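Local coordinates for protein 4-hydroxyphenylpyruvate dioxygenase (Pseudomonas putida, PDB 5HMQ) that catalyses the metal-dependent dehydration of 3-dehydroshikimate to protocatechuate in its TIM-barrel domain, which is fused to a hydroxyphenylpyruvate dioxygenase-like domain without that activity, at residues V371-Q374 and Q375-L378; V459-K463 and S464-F468. All coordinates share one frame; numbering follows the deposited sequence.

Contact 1. Residues V371-Q374 and Q375-L378; sequences VKDQ and QAAL
Asp373 reaches forward to Ala376 as the N-cap of helix 374-383, where the chain leaves strand 363-371 and turns into the helix within the first VOC module. The capping bond runs from Ala376 N to Asp373 OD1, 3.3 Å long and fairly straight at 161°. A chi1 of -167° lays CG beside Asp373's own carbonyl carbon, on the side of the coming turn. Ala376 N sits well out of the carboxylate plane, above OD1. An aspartate suits this place because its short acidic side chain accepts from an N-H of the first helical turn, where the preceding turn of carbonyls is missing, and its charge probably interacts favourably with the helix dipole.

Regular backbone bonds start at once: Ala377 N donates to Asp373 O at 3.2 Å, and Leu378 N to Gln374 O at 3.1 Å. Outside the turn, Ser293 OG holds Asp373 N and Glu415 OE2 takes Gln374 N.

The apolar part is small. Val371 CG1 lies 4.4 Å from Ala377 CB, a loose approach between two buried side chains that also touch Leu413 of strand 410-414. Ala376 packs more closely, its small methyl fitting against the carboxylate with CB 3.4 Å from Asp373 CG.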
ATOM      1  N   VAL C 371     -18.899  18.967  19.347  1.00 53.67           N
ATOM      2  CA  VAL C 371     -20.122  18.496  18.713  1.00 57.52           C
ATOM      3  C   VAL C 371     -21.312  18.989  19.522  1.00 56.88           C
ATOM      4  O   VAL C 371     -21.265  19.023  20.758  1.00 55.41           O
ATOM      5  CB  VAL C 371     -20.141  16.960  18.563  1.00 57.20           C
ATOM      6  CG1 VAL C 371     -19.022  16.509  17.639  1.00 54.90           C
ATOM      7  CG2 VAL C 371     -20.025  16.278  19.919  1.00 55.32           C
ATOM      8  N   LYS C 372     -22.376  19.386  18.822  1.00 57.02           N
ATOM      9  CA  LYS C 372     -23.573  19.863  19.503  1.00 59.45           C
ATOM     10  C   LYS C 372     -24.371  18.712  20.099  1.00 61.97           C
ATOM     11  O   LYS C 372     -24.854  18.809  21.234  1.00 63.10           O
ATOM     12  CB  LYS C 372     -24.443  20.672  18.544  1.00 62.11           C
ATOM     13  CG  LYS C 372     -25.693  21.232  19.186  1.00 65.71           C
ATOM     14  CD  LYS C 372     -26.399  22.193  18.255  1.00 67.62           C
ATOM     15  CE  LYS C 372     -27.521  22.917  18.965  1.00 68.35           C
ATOM     16  NZ  LYS C 372     -27.796  24.233  18.327  1.00 68.48           N
ATOM     17  N   ASP C 373     -24.517  17.624  19.351  1.00 58.70           N
ATOM     18  CA  ASP C 373     -25.266  16.448  19.786  1.00 59.76           C
ATOM     19  C   ASP C 373     -24.271  15.295  19.901  1.00 61.96           C
ATOM     20  O   ASP C 373     -23.938  14.649  18.902  1.00 63.47           O
ATOM     21  CB  ASP C 373     -26.396  16.134  18.809  1.00 55.32           C
ATOM     22  CG  ASP C 373     -27.394  15.135  19.363  1.00 56.36           C
ATOM     23  OD1 ASP C 373     -27.060  14.422  20.331  1.00 56.18           O
ATOM     24  OD2 ASP C 373     -28.521  15.069  18.828  1.00 57.93           O
ATOM     25  N   GLN C 374     -23.813  15.035  21.126  1.00 59.24           N
ATOM     26  CA  GLN C 374     -22.786  14.020  21.341  1.00 58.93           C
ATOM     27  C   GLN C 374     -23.301  12.622  21.019  1.00 59.00           C
ATOM     28  O   GLN C 374     -22.595  11.823  20.392  1.00 58.24           O
ATOM     29  CB  GLN C 374     -22.286  14.094  22.783  1.00 57.35           C
ATOM     30  CG  GLN C 374     -21.491  12.890  23.244  1.00 59.18           C
ATOM     31  CD  GLN C 374     -21.172  12.949  24.723  1.00 60.26           C
ATOM     32  OE1 GLN C 374     -20.202  13.587  25.137  1.00 58.47           O
ATOM     33  NE2 GLN C 374     -21.995  12.290  25.531  1.00 61.35           N
ATOM     34  N   GLN C 375     -24.528  12.305  21.437  1.00 58.66           N
ATOM     35  CA  GLN C 375     -25.053  10.962  21.215  1.00 57.12           C
ATOM     36  C   GLN C 375     -25.346  10.708  19.742  1.00 56.60           C
ATOM     37  O   GLN C 375     -25.186   9.577  19.267  1.00 57.22           O
ATOM     38  CB  GLN C 375     -26.312  10.738  22.055  1.00 55.48           C
ATOM     39  CG  GLN C 375     -26.031  10.540  23.536  1.00 58.29           C
ATOM     40  CD  GLN C 375     -25.116   9.362  23.813  1.00 61.22           C
ATOM     41  OE1 GLN C 375     -25.414   8.226  23.441  1.00 60.85           O
ATOM     42  NE2 GLN C 375     -23.991   9.629  24.467  1.00 62.42           N
ATOM     43  N   ALA C 376     -25.779  11.736  19.008  1.00 55.53           N
ATOM     44  CA  ALA C 376     -25.998  11.578  17.573  1.00 54.35           C
ATOM     45  C   ALA C 376     -24.693  11.279  16.847  1.00 55.47           C
ATOM     46  O   ALA C 376     -24.654  10.433  15.946  1.00 54.65           O
ATOM     47  CB  ALA C 376     -26.659  12.830  16.997  1.00 52.21           C
ATOM     48  N   ALA C 377     -23.617  11.983  17.208  1.00 53.34           N
ATOM     49  CA  ALA C 377     -22.322  11.717  16.590  1.00 51.38           C
ATOM     50  C   ALA C 377     -21.854  10.300  16.888  1.00 50.11           C
ATOM     51  O   ALA C 377     -21.355   9.602  15.998  1.00 48.72           O
ATOM     52  CB  ALA C 377     -21.291  12.738  17.068  1.00 50.94           C
ATOM     53  N   LEU C 378     -22.019   9.851  18.134  1.00 49.02           N
ATOM     54  CA  LEU C 378     -21.585   8.507  18.500  1.00 51.61           C
ATOM     55  C   LEU C 378     -22.414   7.442  17.796  1.00 54.16           C
ATOM     56  O   LEU C 378     -21.866   6.444  17.309  1.00 54.46           O
ATOM     57  CB  LEU C 378     -21.662   8.323  20.016  1.00 50.22           C
ATOM     58  CG  LEU C 378     -21.330   6.910  20.495  1.00 48.51           C
ATOM     59  CD1 LEU C 378     -19.891   6.570  20.156  1.00 47.88           C
ATOM     60  CD2 LEU C 378     -21.583   6.765  21.988  1.00 48.46           C
TER

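Contact 2. Residues V459-K463 and S464-F468; sequences VLFYK and SLFDF
Tyr462 and Phe468 lie side by side at the C-terminal end of helix 455-465, in the second VOC module, where the chain turns back toward strand 469-474. Their ring planes are 27° apart but slid so far that the rings barely overlap. Tyr462 CD1 lies over one face of Phe468, toward its rim and 3.7 Å from CE2. The main chain supports the pairing: Phe468 N donates to Tyr462 O at 3.2 Å, nearly straight (168°), while Phe466 N adds a weak bond to the same oxygen. Asp467, in a left-handed helical conformation, makes the turn that brings Phe468 back beside Tyr462.

Two more rings extend the aromatic cluster. Phe466 meets Tyr462 obliquely and directs its edge toward the face of Phe461, in an offset edge-to-face pair with centroids 5.9 Å apart. Leu411 touches Phe461, Tyr462 and Phe466.

Lys463 meets the returning chain with the aliphatic root of its side chain: CG comes within 3.5 Å of Phe468 O, and its own carbonyl O takes a CA-H...O contact from Asp467 CA at 3.1 Å. Its extended chain carries NZ to Gly216 O. Within the helix, Ser464 OG and N both donate to Leu460 O, from opposite faces of its plane, OG at 2.7 Å. With OG between the backbone N and the carbonyl carbon (chi1 63°), the hydroxyl of this buried serine points back up the helix and spends its proton on that carbonyl.

The chemistry implies a division of labour: aromatic rings supply the apolar packing at the helix end, while two donors each on Leu460 O and, one of them weakly, on Tyr462 O serve the main chain as regular helical bonding runs out.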
ATOM      1  N   VAL C 459     -10.838   9.233   3.268  1.00 42.80           N
ATOM      2  CA  VAL C 459     -11.859  10.103   2.688  1.00 42.42           C
ATOM      3  C   VAL C 459     -13.249   9.561   2.992  1.00 45.04           C
ATOM      4  O   VAL C 459     -14.133  10.292   3.456  1.00 45.27           O
ATOM      5  CB  VAL C 459     -11.634  10.257   1.173  1.00 44.12           C
ATOM      6  CG1 VAL C 459     -12.832  10.938   0.526  1.00 40.94           C
ATOM      7  CG2 VAL C 459     -10.360  11.043   0.900  1.00 44.73           C
ATOM      8  N   LEU C 460     -13.459   8.266   2.742  1.00 45.49           N
ATOM      9  CA  LEU C 460     -14.751   7.652   3.030  1.00 45.72           C
ATOM     10  C   LEU C 460     -15.041   7.656   4.526  1.00 44.12           C
ATOM     11  O   LEU C 460     -16.195   7.810   4.942  1.00 46.38           O
ATOM     12  CB  LEU C 460     -14.792   6.229   2.473  1.00 42.59           C
ATOM     13  CG  LEU C 460     -16.040   5.410   2.786  1.00 41.86           C
ATOM     14  CD1 LEU C 460     -17.288   6.137   2.320  1.00 37.72           C
ATOM     15  CD2 LEU C 460     -15.943   4.049   2.126  1.00 43.89           C
ATOM     16  N   PHE C 461     -14.004   7.484   5.347  1.00 41.64           N
ATOM     17  CA  PHE C 461     -14.182   7.503   6.797  1.00 40.43           C
ATOM     18  C   PHE C 461     -14.805   8.817   7.254  1.00 42.21           C
ATOM     19  O   PHE C 461     -15.783   8.824   8.012  1.00 41.54           O
ATOM     20  CB  PHE C 461     -12.829   7.267   7.478  1.00 42.13           C
ATOM     21  CG  PHE C 461     -12.834   7.493   8.966  1.00 42.78           C
ATOM     22  CD1 PHE C 461     -13.212   6.482   9.835  1.00 39.97           C
ATOM     23  CD2 PHE C 461     -12.429   8.710   9.496  1.00 43.08           C
ATOM     24  CE1 PHE C 461     -13.207   6.687  11.202  1.00 41.58           C
ATOM     25  CE2 PHE C 461     -12.422   8.921  10.863  1.00 43.27           C
ATOM     26  CZ  PHE C 461     -12.811   7.907  11.717  1.00 44.06           C
ATOM     27  N   TYR C 462     -14.261   9.943   6.789  1.00 43.35           N
ATOM     28  CA  TYR C 462     -14.759  11.244   7.222  1.00 44.50           C
ATOM     29  C   TYR C 462     -16.061  11.618   6.520  1.00 44.45           C
ATOM     30  O   TYR C 462     -16.931  12.253   7.127  1.00 44.27           O
ATOM     31  CB  TYR C 462     -13.692  12.316   7.001  1.00 42.61           C
ATOM     32  CG  TYR C 462     -12.770  12.486   8.188  1.00 42.88           C
ATOM     33  CD1 TYR C 462     -13.206  13.125   9.343  1.00 45.12           C
ATOM     34  CD2 TYR C 462     -11.467  12.003   8.159  1.00 39.92           C
ATOM     35  CE1 TYR C 462     -12.371  13.282  10.435  1.00 44.16           C
ATOM     36  CE2 TYR C 462     -10.623  12.154   9.248  1.00 41.92           C
ATOM     37  CZ  TYR C 462     -11.081  12.797  10.382  1.00 45.07           C
ATOM     38  OH  TYR C 462     -10.250  12.954  11.469  1.00 46.23           O
ATOM     39  N   LYS C 463     -16.213  11.246   5.246  1.00 45.82           N
ATOM     40  CA  LYS C 463     -17.452  11.557   4.539  1.00 46.55           C
ATOM     41  C   LYS C 463     -18.648  10.842   5.159  1.00 45.66           C
ATOM     42  O   LYS C 463     -19.734  11.421   5.267  1.00 46.47           O
ATOM     43  CB  LYS C 463     -17.339  11.195   3.059  1.00 44.51           C
ATOM     44  CG  LYS C 463     -16.671  12.245   2.194  1.00 44.87           C
ATOM     45  CD  LYS C 463     -16.808  11.881   0.724  1.00 46.37           C
ATOM     46  CE  LYS C 463     -16.423  13.039  -0.182  1.00 49.20           C
ATOM     47  NZ  LYS C 463     -16.551  12.674  -1.620  1.00 50.72           N
ATOM     48  N   SER C 464     -18.479   9.583   5.559  1.00 43.38           N
ATOM     49  CA  SER C 464     -19.624   8.813   6.031  1.00 43.55           C
ATOM     50  C   SER C 464     -19.873   8.997   7.526  1.00 45.36           C
ATOM     51  O   SER C 464     -20.981   9.364   7.929  1.00 48.29           O
ATOM     52  CB  SER C 464     -19.440   7.327   5.695  1.00 41.58           C
ATOM     53  OG  SER C 464     -18.314   6.773   6.352  1.00 45.04           O
ATOM     54  N   LEU C 465     -18.857   8.760   8.360  1.00 44.40           N
ATOM     55  CA  LEU C 465     -19.065   8.815   9.803  1.00 45.76           C
ATOM     56  C   LEU C 465     -19.397  10.222  10.283  1.00 44.79           C
ATOM     57  O   LEU C 465     -20.172  10.381  11.232  1.00 45.13           O
ATOM     58  CB  LEU C 465     -17.835   8.289  10.545  1.00 46.96           C
ATOM     59  CG  LEU C 465     -17.757   6.778  10.781  1.00 45.69           C
ATOM     60  CD1 LEU C 465     -17.359   6.046   9.507  1.00 43.07           C
ATOM     61  CD2 LEU C 465     -16.797   6.450  11.919  1.00 42.27           C
ATOM     62  N   PHE C 466     -18.819  11.248   9.661  1.00 44.21           N
ATOM     63  CA  PHE C 466     -18.959  12.616  10.146  1.00 45.77           C
ATOM     64  C   PHE C 466     -19.583  13.556   9.122  1.00 46.54           C
ATOM     65  O   PHE C 466     -19.658  14.765   9.373  1.00 45.93           O
ATOM     66  CB  PHE C 466     -17.594  13.140  10.599  1.00 45.94           C
ATOM     67  CG  PHE C 466     -17.001  12.351  11.728  1.00 46.02           C
ATOM     68  CD1 PHE C 466     -17.415  12.569  13.031  1.00 43.93           C
ATOM     69  CD2 PHE C 466     -16.054  11.372  11.483  1.00 45.50           C
ATOM     70  CE1 PHE C 466     -16.880  11.837  14.072  1.00 44.72           C
ATOM     71  CE2 PHE C 466     -15.517  10.636  12.519  1.00 45.23           C
ATOM     72  CZ  PHE C 466     -15.931  10.867  13.816  1.00 45.78           C
ATOM     73  N   ASP C 467     -20.034  13.032   7.980  1.00 48.75           N
ATOM     74  CA  ASP C 467     -20.737  13.815   6.958  1.00 47.39           C
ATOM     75  C   ASP C 467     -19.909  15.015   6.499  1.00 46.57           C
ATOM     76  O   ASP C 467     -20.429  16.117   6.312  1.00 47.01           O
ATOM     77  CB  ASP C 467     -22.117  14.256   7.454  1.00 45.90           C
ATOM     78  CG  ASP C 467     -23.042  14.664   6.321  1.00 47.21           C
ATOM     79  OD1 ASP C 467     -22.812  14.219   5.178  1.00 47.50           O
ATOM     80  OD2 ASP C 467     -24.001  15.425   6.576  1.00 48.28           O
ATOM     81  N   PHE C 468     -18.609  14.803   6.320  1.00 47.31           N
ATOM     82  CA  PHE C 468     -17.776  15.811   5.683  1.00 47.41           C
ATOM     83  C   PHE C 468     -18.030  15.837   4.178  1.00 45.67           C
ATOM     84  O   PHE C 468     -18.556  14.887   3.593  1.00 47.37           O
ATOM     85  CB  PHE C 468     -16.295  15.546   5.964  1.00 46.63           C
ATOM     86  CG  PHE C 468     -15.841  15.985   7.332  1.00 44.60           C
ATOM     87  CD1 PHE C 468     -16.746  16.139   8.369  1.00 45.93           C
ATOM     88  CD2 PHE C 468     -14.503  16.246   7.574  1.00 44.32           C
ATOM     89  CE1 PHE C 468     -16.326  16.543   9.623  1.00 46.76           C
ATOM     90  CE2 PHE C 468     -14.076  16.652   8.826  1.00 46.62           C
ATOM     91  CZ  PHE C 468     -14.990  16.800   9.851  1.00 48.45           C
TER

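Overall arrangement
Contact 1 opens a helix in the first VOC module and contact 2 closes one in the second. Their centres are 15 Å apart and their nearest atoms about 5 Å, so they do not touch; strand 410-414 of the first module joins them indirectly, with Leu413 packing against contact 1 and Leu411 against contact 2. Contact 2 also borders helix 252-276, against which Leu460, Ser464 and Leu465 rest. Neither forms a metal site. The side chain of Phe468 is about 10 Å from that of His445, which binds magnesium with His523 and Glu601; the catalytic metal site, Glu136, Asp167, Gln193 and Glu241, belongs to the TIM barrel.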